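Local coordinates for protein apical membrane antigen 1 (Babesia divergens, PDB 4APM) that probably takes part in forming the moving junction through which this apicomplexan parasite invades its host cell, the present chain holding the three domains of its ectodomain, at residues A[11-15]-A[359-365]; A[65-71]-A[79-84]; A[195-200]-A[346-352]. All coordinates share one frame; numbering follows the deposited sequence.

Interaction 1: A[11-15]-A[359-365]; sequences IWGRY and FPCDIVT
The indole of Trp12 has CG2 of Ile363 over one face, 3.6 Å from the centroid of its six-membered ring and only 14° off the ring normal, a CH-pi contact. Thr365 OG1 and Phe359 CZ lie at its edge, near the ring plane. The phenol of Tyr15 takes Pro360 CG over one face, 3.8 Å from the ring centroid. Here helix 8-16, near the start of this construct, packs on the type I beta turn Pro360 to Ile363, in the loop that leads into strand 367-368. Carrying CG anti to the backbone N (chi1 -172°), the Tyr15 side chain crosses Pro360 at about a right angle, its ring face against CG. Pro360 CG also meets Trp12 CZ3 at 3.6 Å, which wedges the proline between the two aromatic side chains. Phe359 CZ comes within 3.5 Å of Trp12 CH2, the ring planes nearly perpendicular. Strand 335-339 touches both Trp12 and Phe359, and the disulfide of Cys361 with Cys409 ties the turn to the loop between strands 400-406 and 410-416. Ile363 spreads its two branches along the helix: CD1 packs on Tyr15 CB, while CG2 is also 3.5 Å from Ile11 CD1. The polar edge of the indole is satisfied by a nearly straight hydrogen bond, 168° at the hydrogen, from Trp12 NE1 to Thr365 OG1 at 3.1 Å.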
# COMPACT_ATOMS: atom_id res chain seq x y z
N ILE A 11 9.47 -3.05 -21.05
CA ILE A 11 10.54 -2.25 -20.47
C ILE A 11 10.24 -1.79 -19.02
O ILE A 11 11.15 -1.50 -18.25
CB ILE A 11 11.05 -1.11 -21.40
CG1 ILE A 11 10.55 0.27 -20.95
CG2 ILE A 11 10.72 -1.39 -22.87
CD1 ILE A 11 11.58 1.37 -21.13
N TRP A 12 8.97 -1.87 -18.63
CA TRP A 12 8.55 -1.56 -17.26
C TRP A 12 8.53 -2.78 -16.35
O TRP A 12 8.42 -2.65 -15.12
CB TRP A 12 7.19 -0.88 -17.27
CG TRP A 12 7.26 0.59 -17.58
CD1 TRP A 12 6.95 1.23 -18.77
CD2 TRP A 12 7.61 1.67 -16.65
NE1 TRP A 12 7.09 2.60 -18.65
CE2 TRP A 12 7.50 2.92 -17.40
CE3 TRP A 12 7.99 1.71 -15.31
CZ2 TRP A 12 7.77 4.14 -16.82
CZ3 TRP A 12 8.28 2.96 -14.75
CH2 TRP A 12 8.18 4.14 -15.50
N GLY A 13 8.65 -3.97 -16.94
CA GLY A 13 8.31 -5.22 -16.27
C GLY A 13 9.05 -5.45 -14.96
O GLY A 13 8.47 -5.94 -14.00
N ARG A 14 10.32 -5.09 -14.91
CA ARG A 14 11.09 -5.31 -13.69
C ARG A 14 10.63 -4.38 -12.58
O ARG A 14 10.38 -4.83 -11.45
CB ARG A 14 12.58 -5.17 -13.94
CG ARG A 14 13.41 -5.90 -12.88
CD ARG A 14 14.88 -5.98 -13.26
NE ARG A 14 15.70 -5.14 -12.38
CZ ARG A 14 16.19 -3.95 -12.73
NH1 ARG A 14 15.99 -3.47 -13.95
NH2 ARG A 14 16.91 -3.25 -11.86
N TYR A 15 10.48 -3.09 -12.91
CA TYR A 15 10.12 -2.08 -11.94
C TYR A 15 8.69 -2.29 -11.41
O TYR A 15 8.38 -1.94 -10.27
CB TYR A 15 10.25 -0.68 -12.55
CG TYR A 15 10.07 0.46 -11.54
CD1 TYR A 15 11.12 0.85 -10.69
CD2 TYR A 15 8.86 1.14 -11.44
CE1 TYR A 15 10.95 1.88 -9.76
CE2 TYR A 15 8.69 2.19 -10.55
CZ TYR A 15 9.72 2.54 -9.69
OH TYR A 15 9.50 3.56 -8.76
N PHE A 359 10.27 9.34 -9.56
CA PHE A 359 10.00 8.66 -10.85
C PHE A 359 11.29 8.02 -11.38
O PHE A 359 12.38 8.57 -11.18
CB PHE A 359 9.42 9.67 -11.87
CG PHE A 359 8.92 9.02 -13.14
CD1 PHE A 359 9.80 8.58 -14.10
CD2 PHE A 359 7.57 8.74 -13.30
CE1 PHE A 359 9.36 7.92 -15.22
CE2 PHE A 359 7.11 8.07 -14.42
CZ PHE A 359 8.01 7.67 -15.39
N PRO A 360 11.21 6.80 -11.98
CA PRO A 360 12.48 6.20 -12.41
C PRO A 360 12.94 6.72 -13.79
O PRO A 360 12.60 6.14 -14.82
CB PRO A 360 12.17 4.70 -12.44
CG PRO A 360 10.71 4.62 -12.70
CD PRO A 360 10.08 5.85 -12.07
N CYS A 361 13.72 7.80 -13.77
CA CYS A 361 14.09 8.55 -14.98
C CYS A 361 14.69 7.69 -16.06
O CYS A 361 14.57 8.01 -17.24
CB CYS A 361 15.06 9.65 -14.62
SG CYS A 361 14.56 10.51 -13.13
N ASP A 362 15.32 6.59 -15.68
CA ASP A 362 15.99 5.75 -16.65
C ASP A 362 15.05 4.88 -17.50
O ASP A 362 15.50 4.26 -18.46
CB ASP A 362 17.05 4.87 -15.98
CG ASP A 362 16.48 4.04 -14.84
OD1 ASP A 362 15.69 4.58 -14.04
OD2 ASP A 362 16.84 2.85 -14.75
N ILE A 363 13.78 4.79 -17.13
CA ILE A 363 12.84 3.93 -17.89
C ILE A 363 11.93 4.81 -18.76
O ILE A 363 11.11 5.57 -18.26
CB ILE A 363 12.01 3.01 -16.96
CG1 ILE A 363 12.91 2.05 -16.19
CG2 ILE A 363 10.96 2.22 -17.74
CD1 ILE A 363 12.24 1.41 -14.98
N VAL A 364 12.14 4.75 -20.07
CA VAL A 364 11.66 5.81 -20.96
C VAL A 364 10.62 5.27 -21.94
O VAL A 364 10.86 4.28 -22.62
CB VAL A 364 12.82 6.53 -21.71
CG1 VAL A 364 12.30 7.71 -22.53
CG2 VAL A 364 13.88 7.01 -20.73
N THR A 365 9.43 5.87 -21.93
CA THR A 365 8.32 5.48 -22.81
C THR A 365 7.43 6.71 -23.03
O THR A 365 7.49 7.66 -22.27
CB THR A 365 7.45 4.35 -22.19
OG1 THR A 365 6.98 4.76 -20.89
CG2 THR A 365 8.23 3.05 -22.07

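Interaction 2: A[65-71]-A[79-84]; sequences DFLNRIS and GLAFPD
Leu80 N donates to Phe66 O at 2.8 Å, and close by Ala81 N donates to Asn68 O. Ile70 N gives a third backbone hydrogen bond to Ala81 O at 3.0 Å, and a fourth runs from Gly79 N to Arg69 O. Arg69 adds a side-chain bond: its NH1 reaches Phe82 O at 3.0 Å, bent to 136° at the hydrogen, and binds Ser109 O as well. The arm is extended from CG to NE, which brings NH1 to Phe82 O and sets one face of the guanidinium over Asp84 CB, offset toward its rim; this CB is 3.7 Å from Arg69 NE. The Asp84 carboxylate stands farther off and could at most favour the arginine charge at longer range.

The Ala81 N to Asn68 O and Ile70 N to Ala81 O bonds make a single beta bridge of Arg69 with Ala81, within the long connection from strand 56-60 to strand 111-112. The type I turn Asp65 to Asn68 packs its carbonyls on Gly79 CA, with Asn68 O the nearest at 3.1 Å. Ala81 CB sits tightly against Leu67 O at 3.2 Å. Farther out, Ile70 CG2 lies beside the Pro83 ring, and Ser71 OG is 3.3 Å from Pro83 CB. Phe66 CB meets Leu80 CD2, which approaches the edge of the phenyl ring; both residues pack on strand 56-60. Phe82 turns away and meets Tyr148 and Phe163 edge-to-face.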
# COMPACT_ATOMS: atom_id res chain seq x y z
N ASP A 65 -6.27 3.07 22.03
CA ASP A 65 -5.24 2.74 21.04
C ASP A 65 -5.09 1.22 20.91
O ASP A 65 -5.02 0.50 21.92
CB ASP A 65 -3.90 3.37 21.37
CG ASP A 65 -2.84 3.07 20.31
OD1 ASP A 65 -3.01 3.51 19.15
OD2 ASP A 65 -1.85 2.39 20.62
N PHE A 66 -5.10 0.71 19.67
CA PHE A 66 -5.16 -0.72 19.45
C PHE A 66 -3.92 -1.45 19.95
O PHE A 66 -3.98 -2.64 20.18
CB PHE A 66 -5.52 -1.10 18.01
CG PHE A 66 -4.40 -0.92 17.00
CD1 PHE A 66 -3.70 0.29 16.90
CD2 PHE A 66 -4.08 -1.94 16.11
CE1 PHE A 66 -2.68 0.45 15.97
CE2 PHE A 66 -3.08 -1.78 15.15
CZ PHE A 66 -2.39 -0.58 15.08
N LEU A 67 -2.85 -0.70 20.22
CA LEU A 67 -1.62 -1.30 20.73
C LEU A 67 -1.59 -1.44 22.26
O LEU A 67 -0.62 -1.99 22.81
CB LEU A 67 -0.37 -0.56 20.21
CG LEU A 67 -0.13 -0.54 18.68
CD1 LEU A 67 1.26 -0.01 18.28
CD2 LEU A 67 -0.37 -1.90 18.05
N ASN A 68 -2.63 -0.98 22.95
CA ASN A 68 -2.81 -1.32 24.39
C ASN A 68 -3.04 -2.80 24.54
O ASN A 68 -3.61 -3.43 23.65
CB ASN A 68 -4.01 -0.58 24.97
CG ASN A 68 -3.78 0.89 25.06
OD1 ASN A 68 -2.74 1.37 24.63
ND2 ASN A 68 -4.76 1.63 25.57
N ARG A 69 -2.65 -3.37 25.68
CA ARG A 69 -2.91 -4.79 25.93
C ARG A 69 -4.40 -5.08 26.00
O ARG A 69 -5.18 -4.27 26.50
CB ARG A 69 -2.24 -5.25 27.22
CG ARG A 69 -0.77 -4.94 27.29
CD ARG A 69 -0.09 -5.75 28.38
NE ARG A 69 1.30 -5.37 28.47
CZ ARG A 69 2.30 -6.00 27.86
NH1 ARG A 69 2.08 -7.11 27.15
NH2 ARG A 69 3.53 -5.54 27.98
N ILE A 70 -4.80 -6.26 25.55
CA ILE A 70 -6.18 -6.70 25.63
C ILE A 70 -6.55 -6.94 27.10
O ILE A 70 -7.71 -7.11 27.46
CB ILE A 70 -6.39 -7.97 24.79
CG1 ILE A 70 -7.86 -8.21 24.48
CG2 ILE A 70 -5.74 -9.18 25.45
CD1 ILE A 70 -8.06 -9.33 23.47
N SER A 71 -5.54 -6.90 27.96
CA SER A 71 -5.71 -7.21 29.37
C SER A 71 -5.46 -5.98 30.28
O SER A 71 -5.19 -6.12 31.47
CB SER A 71 -4.79 -8.36 29.76
OG SER A 71 -3.44 -7.97 29.57
N GLY A 79 -6.77 -2.68 24.30
CA GLY A 79 -6.52 -2.72 22.88
C GLY A 79 -6.54 -4.16 22.42
O GLY A 79 -7.24 -4.99 22.98
N LEU A 80 -5.66 -4.46 21.46
CA LEU A 80 -5.65 -5.73 20.75
C LEU A 80 -4.34 -6.47 21.00
O LEU A 80 -4.16 -7.62 20.56
CB LEU A 80 -5.76 -5.45 19.25
CG LEU A 80 -7.08 -5.61 18.50
CD1 LEU A 80 -8.28 -5.39 19.41
CD2 LEU A 80 -7.12 -4.73 17.27
N ALA A 81 -3.40 -5.78 21.65
CA ALA A 81 -2.04 -6.28 21.85
C ALA A 81 -2.00 -7.45 22.82
O ALA A 81 -2.82 -7.53 23.76
CB ALA A 81 -1.14 -5.16 22.34
N PHE A 82 -1.03 -8.33 22.62
CA PHE A 82 -0.76 -9.41 23.57
C PHE A 82 -0.86 -8.99 25.04
O PHE A 82 -0.27 -7.98 25.43
CB PHE A 82 0.59 -10.05 23.30
CG PHE A 82 0.50 -11.44 22.75
CD1 PHE A 82 -0.23 -11.70 21.60
CD2 PHE A 82 1.12 -12.50 23.40
CE1 PHE A 82 -0.34 -12.99 21.11
CE2 PHE A 82 1.02 -13.78 22.91
CZ PHE A 82 0.29 -14.03 21.76
N PRO A 83 -1.57 -9.80 25.86
CA PRO A 83 -1.51 -9.56 27.32
C PRO A 83 -0.10 -9.72 27.88
O PRO A 83 0.83 -10.16 27.17
CB PRO A 83 -2.45 -10.63 27.90
CG PRO A 83 -2.50 -11.71 26.88
CD PRO A 83 -2.24 -11.07 25.53
N ASP A 84 0.09 -9.29 29.13
CA ASP A 84 1.40 -9.40 29.78
C ASP A 84 1.59 -10.75 30.46
O ASP A 84 2.64 -11.00 31.02
CB ASP A 84 1.62 -8.27 30.77
CG ASP A 84 0.48 -8.12 31.76
OD1 ASP A 84 -0.62 -8.68 31.51
OD2 ASP A 84 0.65 -7.40 32.76

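Interaction 3: A[195-200]-A[346-352]; sequences KSGIDA and TAVGSPL
A single buried ammonium group, NZ of Lys195, is gripped by two carbonyls of one loop: Gly349 O at 2.7 Å and Ala347 O at 2.8 Å. It meets them differently, tilted 28° from the carbonyl plane of Gly349 but standing above that of Ala347. Met54 O also accepts from NZ; three carbonyls thus surround it, which would be expected to favour its positive charge. The lysine leaves its backbone with CG opposite the N (chi1 -165°) and then bends at chi2, which carries NZ into the loop.

The contact joins the turn leading into strand 202-205 of the five-stranded sheet to the loop that leaves strand 342-346 of the four-stranded sheet. Ser350 OG accepts from Leu352 N at 3.2 Å, an ST turn that fixes the bend around Pro351, and is hydrogen-bonded to Asp355 OD2 as well. From this bend Pro351 CG presses on Ala200 CB at 3.9 Å. Leu352 CG and CD1 both lie 3.8 Å from Ala200 CB, while the second methyl, CD2, is 3.8 Å from Gly197 O. Pro351 CG also rests on Gly197 CA at 4.0 Å. Helix 249-257 touches Lys195, Pro351 and Leu352.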
# COMPACT_ATOMS: atom_id res chain seq x y z
N LYS A 195 -6.33 3.75 7.41
CA LYS A 195 -5.04 4.21 6.95
C LYS A 195 -4.76 5.57 7.58
O LYS A 195 -5.54 6.52 7.40
CB LYS A 195 -5.08 4.37 5.43
CG LYS A 195 -3.70 4.50 4.77
CD LYS A 195 -2.99 3.16 4.61
CE LYS A 195 -2.04 3.17 3.42
NZ LYS A 195 -1.08 2.02 3.39
N SER A 196 -3.71 5.67 8.37
CA SER A 196 -3.55 6.85 9.19
C SER A 196 -2.26 7.54 8.86
O SER A 196 -1.20 6.95 8.98
CB SER A 196 -3.58 6.51 10.67
OG SER A 196 -2.79 7.45 11.35
N GLY A 197 -2.35 8.79 8.44
CA GLY A 197 -1.17 9.57 8.13
C GLY A 197 -0.23 9.70 9.31
O GLY A 197 0.97 9.51 9.16
N ILE A 198 -0.74 10.03 10.49
CA ILE A 198 0.15 10.29 11.61
C ILE A 198 0.70 9.01 12.18
O ILE A 198 1.68 9.03 12.92
CB ILE A 198 -0.53 11.05 12.74
CG1 ILE A 198 -1.65 10.20 13.36
CG2 ILE A 198 -1.00 12.42 12.26
CD1 ILE A 198 -2.43 10.95 14.40
N ASP A 199 0.03 7.89 11.90
CA ASP A 199 0.60 6.60 12.25
C ASP A 199 1.30 5.96 11.07
O ASP A 199 1.35 4.72 10.95
CB ASP A 199 -0.44 5.71 12.91
CG ASP A 199 -0.57 5.99 14.41
OD1 ASP A 199 0.46 6.35 15.04
OD2 ASP A 199 -1.68 5.85 14.97
N ALA A 200 1.80 6.78 10.16
CA ALA A 200 2.35 6.26 8.92
C ALA A 200 3.54 5.34 9.23
O ALA A 200 3.99 4.60 8.38
CB ALA A 200 2.79 7.39 8.02
N THR A 346 -0.24 3.27 -3.29
CA THR A 346 -0.87 1.96 -3.16
C THR A 346 -1.39 1.73 -1.73
O THR A 346 -0.98 2.45 -0.79
CB THR A 346 0.06 0.79 -3.55
OG1 THR A 346 0.90 0.47 -2.46
CG2 THR A 346 0.93 1.11 -4.77
N ALA A 347 -2.33 0.78 -1.60
CA ALA A 347 -2.94 0.47 -0.31
C ALA A 347 -1.94 -0.09 0.73
O ALA A 347 -2.25 -0.10 1.93
CB ALA A 347 -4.11 -0.50 -0.49
N VAL A 348 -0.78 -0.60 0.30
CA VAL A 348 0.15 -1.14 1.33
C VAL A 348 1.20 -0.13 1.76
O VAL A 348 1.77 -0.24 2.86
CB VAL A 348 0.86 -2.45 0.91
CG1 VAL A 348 -0.14 -3.55 0.62
CG2 VAL A 348 1.76 -2.22 -0.27
N GLY A 349 1.41 0.87 0.90
CA GLY A 349 2.54 1.78 1.02
C GLY A 349 2.23 2.99 1.87
O GLY A 349 1.08 3.24 2.24
N SER A 350 3.25 3.76 2.15
CA SER A 350 3.08 4.98 2.89
C SER A 350 1.95 5.88 2.34
O SER A 350 1.82 6.06 1.13
CB SER A 350 4.39 5.78 2.92
OG SER A 350 4.20 6.84 3.84
N PRO A 351 1.15 6.45 3.23
CA PRO A 351 0.19 7.51 2.86
C PRO A 351 0.78 8.93 2.66
O PRO A 351 0.04 9.87 2.33
CB PRO A 351 -0.76 7.53 4.07
CG PRO A 351 0.12 7.15 5.23
CD PRO A 351 1.05 6.08 4.67
N LEU A 352 2.09 9.11 2.91
CA LEU A 352 2.71 10.46 3.00
C LEU A 352 3.46 10.80 1.74
O LEU A 352 4.35 10.05 1.33
CB LEU A 352 3.74 10.51 4.13
CG LEU A 352 3.27 10.20 5.54
CD1 LEU A 352 4.39 10.50 6.54
CD2 LEU A 352 2.00 11.00 5.81

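How the interactions relate
Interactions 1 and 2 lie on opposite sides of the chain's centre, their own centres 44 Å apart, and interaction 3 comes between them in the buried middle, about 7 Å from the chain's centre. Its centre is 24 Å from that of interaction 1 and 22 Å from that of interaction 2, whose nearest atoms approach to about 5 Å without touching. Along the chain, interaction 1 joins segments 344 residues apart at their closest ends and encloses the other two, which follow in series. Segments 346-352 and 359-365 share the connection from strand 342-346 to strand 367-368, so a short run of six residues connects interactions 3 and 1. All three contacts lie away from the calcium site of Gly120 and Asp122.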